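Local coordinates for MMACHC-like protein (Caenorhabditis elegans, PDB 5UJC) that binds cobalamin and probably catalyses the flavin- and NADPH-dependent reductive decyanation of cyanocobalamin and the glutathione-dependent dealkylation of alkylcobalamins, at residues S10-R13 and V14-K18; K227-G230 and F231-F234. All blocks are in the same frame, centred on the assembly; numbering follows the deposited sequence.

Contact 1 of 2, residues S10-R13 and V14-K18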
loop_
_atom_site.group_PDB
_atom_site.type_symbol
_atom_site.label_atom_id
_atom_site.label_comp_id
_atom_site.label_asym_id
_atom_site.label_seq_id
_atom_site.Cartn_x
_atom_site.Cartn_y
_atom_site.Cartn_z
ATOM N N SER A 10 2.352 12.360 18.745
ATOM C CA SER A 10 3.835 12.443 18.680
ATOM C C SER A 10 4.414 11.253 17.921
ATOM O O SER A 10 5.360 11.398 17.150
ATOM C CB SER A 10 4.448 12.519 20.093
ATOM O OG SER A 10 4.101 13.736 20.752
ATOM N N ILE A 11 3.818 10.084 18.117
ATOM C CA ILE A 11 4.211 8.899 17.371
ATOM C C ILE A 11 3.970 9.106 15.872
ATOM O O ILE A 11 4.871 8.887 15.041
ATOM C CB ILE A 11 3.456 7.655 17.863
ATOM C CG1 ILE A 11 3.979 7.250 19.232
ATOM C CG2 ILE A 11 3.589 6.505 16.876
ATOM C CD1 ILE A 11 3.070 6.258 19.958
ATOM N N LYS A 12 2.763 9.534 15.521
ATOM C CA LYS A 12 2.446 9.748 14.122
ATOM C C LYS A 12 3.361 10.827 13.525
ATOM O O LYS A 12 3.786 10.720 12.366
ATOM C CB LYS A 12 0.980 10.113 13.937
ATOM C CG LYS A 12 0.560 10.166 12.469
ATOM C CD LYS A 12 -0.928 10.380 12.328
ATOM C CE LYS A 12 -1.434 10.123 10.921
ATOM N NZ LYS A 12 -0.887 11.054 9.915
ATOM N N ARG A 13 3.707 11.842 14.329
ATOM C CA ARG A 13 4.542 12.935 13.836
ATOM C C ARG A 13 5.933 12.436 13.432
ATOM O O ARG A 13 6.448 12.829 12.406
ATOM C CB ARG A 13 4.668 14.044 14.877
ATOM C CG ARG A 13 5.168 15.373 14.305
ATOM C CD ARG A 13 4.157 16.000 13.322
ATOM N NE ARG A 13 2.854 16.208 13.950
ATOM C CZ ARG A 13 2.514 17.271 14.687
ATOM N NH1 ARG A 13 3.358 18.312 14.845
ATOM N NH2 ARG A 13 1.313 17.318 15.234
ATOM N N VAL A 14 6.526 11.545 14.221
ATOM C CA VAL A 14 7.860 11.008 13.857
ATOM C C VAL A 14 7.779 10.207 12.554
ATOM O O VAL A 14 8.627 10.317 11.689
ATOM C CB VAL A 14 8.442 10.102 14.943
ATOM C CG1 VAL A 14 9.762 9.489 14.470
ATOM C CG2 VAL A 14 8.652 10.881 16.178
ATOM N N VAL A 15 6.741 9.385 12.433
ATOM C CA VAL A 15 6.542 8.605 11.219
ATOM C C VAL A 15 6.431 9.536 10.013
ATOM O O VAL A 15 7.072 9.304 8.960
ATOM C CB VAL A 15 5.312 7.678 11.349
ATOM C CG1 VAL A 15 5.030 6.952 10.036
ATOM C CG2 VAL A 15 5.536 6.670 12.481
ATOM N N ASP A 16 5.646 10.597 10.166
ATOM C CA ASP A 16 5.388 11.527 9.066
ATOM C C ASP A 16 6.595 12.441 8.761
ATOM O O ASP A 16 6.756 12.908 7.631
ATOM C CB ASP A 16 4.153 12.359 9.370
ATOM C CG ASP A 16 2.869 11.538 9.289
ATOM O OD1 ASP A 16 2.892 10.432 8.671
ATOM O OD2 ASP A 16 1.831 12.008 9.789
ATOM N N GLN A 17 7.480 12.607 9.738
ATOM C CA GLN A 17 8.744 13.310 9.494
ATOM C C GLN A 17 9.705 12.483 8.665
ATOM O O GLN A 17 10.378 13.013 7.781
ATOM C CB GLN A 17 9.402 13.706 10.815
ATOM C CG GLN A 17 8.701 14.831 11.527
ATOM C CD GLN A 17 9.135 14.992 12.978
ATOM O OE1 GLN A 17 9.820 14.127 13.557
ATOM N NE2 GLN A 17 8.741 16.086 13.568
ATOM N N LYS A 18 9.774 11.179 8.949
ATOM C CA LYS A 18 10.800 10.317 8.332
ATOM C C LYS A 18 10.310 9.622 7.067
ATOM O O LYS A 18 11.105 9.288 6.217
ATOM C CB LYS A 18 11.273 9.274 9.314
ATOM C CG LYS A 18 11.947 9.840 10.562
ATOM C CD LYS A 18 12.988 10.924 10.256
ATOM C CE LYS A 18 14.184 10.367 9.499
ATOM N NZ LYS A 18 15.238 11.399 9.286
HETATM O O HOH W 1 1.882 14.006 11.603
#

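Contact 2 of 2, residues K227-G230 and F231-F234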
loop_
_atom_site.group_PDB
_atom_site.type_symbol
_atom_site.label_atom_id
_atom_site.label_comp_id
_atom_site.label_asym_id
_atom_site.label_seq_id
_atom_site.Cartn_x
_atom_site.Cartn_y
_atom_site.Cartn_z
ATOM N N LYS A 227 -2.337 -4.975 -15.990
ATOM C CA LYS A 227 -1.048 -4.580 -16.608
ATOM C C LYS A 227 -1.149 -3.262 -17.368
ATOM O O LYS A 227 -0.147 -2.571 -17.521
ATOM C CB LYS A 227 -0.515 -5.668 -17.509
ATOM C CG LYS A 227 -0.049 -6.880 -16.751
ATOM C CD LYS A 227 0.380 -7.991 -17.668
ATOM C CE LYS A 227 1.006 -9.129 -16.882
ATOM N NZ LYS A 227 1.484 -10.207 -17.790
ATOM N N ASP A 228 -2.356 -2.906 -17.834
ATOM C CA ASP A 228 -2.524 -1.648 -18.574
ATOM C C ASP A 228 -2.784 -0.441 -17.680
ATOM O O ASP A 228 -2.845 0.669 -18.168
ATOM C CB ASP A 228 -3.574 -1.762 -19.732
ATOM C CG ASP A 228 -5.051 -1.889 -19.251
ATOM O OD1 ASP A 228 -5.423 -1.329 -18.189
ATOM O OD2 ASP A 228 -5.861 -2.482 -20.027
ATOM N N SER A 229 -2.912 -0.682 -16.358
ATOM C CA SER A 229 -3.112 0.379 -15.360
ATOM C C SER A 229 -4.378 1.219 -15.553
ATOM O O SER A 229 -4.571 2.170 -14.818
ATOM C CB SER A 229 -1.886 1.307 -15.277
ATOM O OG SER A 229 -0.862 0.752 -14.450
ATOM N N GLY A 230 -5.293 0.805 -16.442
ATOM C CA GLY A 230 -6.539 1.554 -16.618
ATOM C C GLY A 230 -7.361 1.669 -15.333
ATOM O O GLY A 230 -8.013 2.684 -15.083
ATOM N N PHE A 231 -7.328 0.627 -14.515
ATOM C CA PHE A 231 -8.087 0.624 -13.277
ATOM C C PHE A 231 -7.686 1.784 -12.363
ATOM O O PHE A 231 -8.465 2.212 -11.511
ATOM C CB PHE A 231 -7.946 -0.715 -12.523
ATOM C CG PHE A 231 -6.579 -0.919 -11.853
ATOM C CD1 PHE A 231 -5.494 -1.449 -12.552
ATOM C CD2 PHE A 231 -6.395 -0.565 -10.531
ATOM C CE1 PHE A 231 -4.283 -1.630 -11.929
ATOM C CE2 PHE A 231 -5.190 -0.752 -9.901
ATOM C CZ PHE A 231 -4.132 -1.298 -10.591
ATOM N N ARG A 232 -6.445 2.253 -12.513
ATOM C CA ARG A 232 -5.945 3.278 -11.605
ATOM C C ARG A 232 -6.610 4.628 -11.804
ATOM O O ARG A 232 -6.561 5.490 -10.902
ATOM C CB ARG A 232 -4.424 3.420 -11.722
ATOM C CG ARG A 232 -3.647 2.125 -11.497
ATOM C CD ARG A 232 -2.148 2.360 -11.560
ATOM N NE ARG A 232 -1.375 1.137 -11.668
ATOM C CZ ARG A 232 -0.939 0.422 -10.633
ATOM N NH1 ARG A 232 -1.228 0.783 -9.383
ATOM N NH2 ARG A 232 -0.217 -0.666 -10.852
ATOM N N ASP A 233 -7.174 4.843 -12.996
ATOM C CA ASP A 233 -7.749 6.140 -13.342
ATOM C C ASP A 233 -9.220 6.286 -13.007
ATOM O O ASP A 233 -9.816 7.332 -13.269
ATOM C CB ASP A 233 -7.488 6.440 -14.819
ATOM C CG ASP A 233 -6.077 6.808 -15.076
ATOM O OD1 ASP A 233 -5.483 7.477 -14.195
ATOM O OD2 ASP A 233 -5.556 6.461 -16.152
ATOM N N PHE A 234 -9.810 5.280 -12.362
ATOM C CA PHE A 234 -11.157 5.462 -11.826
ATOM C C PHE A 234 -11.126 6.490 -10.693
ATOM O O PHE A 234 -10.210 6.479 -9.866
ATOM C CB PHE A 234 -11.763 4.132 -11.410
ATOM C CG PHE A 234 -12.244 3.326 -12.572
ATOM C CD1 PHE A 234 -11.366 2.538 -13.288
ATOM C CD2 PHE A 234 -13.547 3.432 -13.005
ATOM C CE1 PHE A 234 -11.789 1.844 -14.403
ATOM C CE2 PHE A 234 -13.986 2.714 -14.103
ATOM C CZ PHE A 234 -13.104 1.932 -14.809
HETATM O O HOH W 2 -6.686 -1.999 -15.729
HETATM O O HOH W 3 -3.535 4.690 -15.674
#

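Contact 1 of 2, residues S10-R13 and V14-K18
K12 and D16, one turn apart on helix 5-18, are joined by a salt bridge in which K12 NZ lies 2.9 Å from D16 OD2, on the syn lone pair of that oxygen. The lysine chain runs extended from the helix, with CG anti to the backbone N (chi1 -172°), and bends only at chi4 to bring the ammonium to the carboxylate; its CG passes 3.5 Å from D16 OD2. The same oxygen accepts from a water at 2.7 Å, and this water also lies within a weak bond of R13 NE, which is itself 6.0 Å from D16 OD2. S27 binds both D16 OD1 and K12 NZ, fastening the pair to strand 25-31. With an alanine here instead of the lysine, D16 would probably lose its charged mate and S27 one of its two partners on the helix.

On the exposed flank R13 has CG anti to the backbone N (chi1 -163°), 3.7 Å from Q17 NE2; the chain then bends at chi2 and chi3, and guanidinium and amide planes are turned 82° apart. Q17 N also bonds R13 O at 2.9 Å. V14 lays CG2 against S10 O at 3.5 Å, beside the bond from V14 N to that carbonyl, and touches K108 and V112 beyond the helix. I11 and V15 reach strands 53-60 and 185-196. The whole is an amphipathic alpha-helix with an i to i+4 lysine-aspartate bridge, laid by its apolar side on the four-stranded antiparallel sheet.

Contact 2 of 2, residues K227-G230 and F231-F234
S229 O is gripped by two donors: R232 N at 3.0 Å and a water that also donates to D233 OD2. The side chain of the same serine meets the same arginine, for R232 NE gives S229 OG a bond of 2.9 Å that lies almost in the guanidinium plane (3° out) and helps fix the rotation of that group. F231 CZ sits 3.6 Å above the guanidinium plane of R232, over its centre, while R232 CG rests on a face of the F231 ring. F231 takes the crowded torsion, CG between backbone N and carbonyl carbon (chi1 73°), which folds the ring back beside S229 CA.

D228 OD1 accepts from G230 N at 2.8 Å, closing an Asx turn, and a second water links this oxygen to F231 N. G230 O receives D233 N at 3.1 Å and lies 3.8 Å from F234 CD1. D233 OD1 is held by H183 and R240; R232 also bonds G182 and a tartaric acid molecule, probably from crystallisation. The Asx turn leads into a short 3-10 turn, which brings the nearest atoms of the R232 side chain to about 4 Å from the bound methylcobalamin, at the cobalamin pocket.

The chain enters contact 1 almost at once, within helix 5-18, and reaches contact 2 in its last fifth, between helices 212-225 and 243-250. The two are in series, neither nested nor crossed, and each is a local turn that closes no long loop. Their centres are 31 Å apart on opposite sides of the chain's centre, with nearest atoms about 21 Å from each other. At contact 1, I11 and V15 lay the N-terminal helix on the four-stranded sheet, beside helix 93-109 and away from the annotated sites. At contact 2, beside the cobalamin, F231 touches L174 and F234 touches L176, both on strand 174-176 of the small two-stranded sheet.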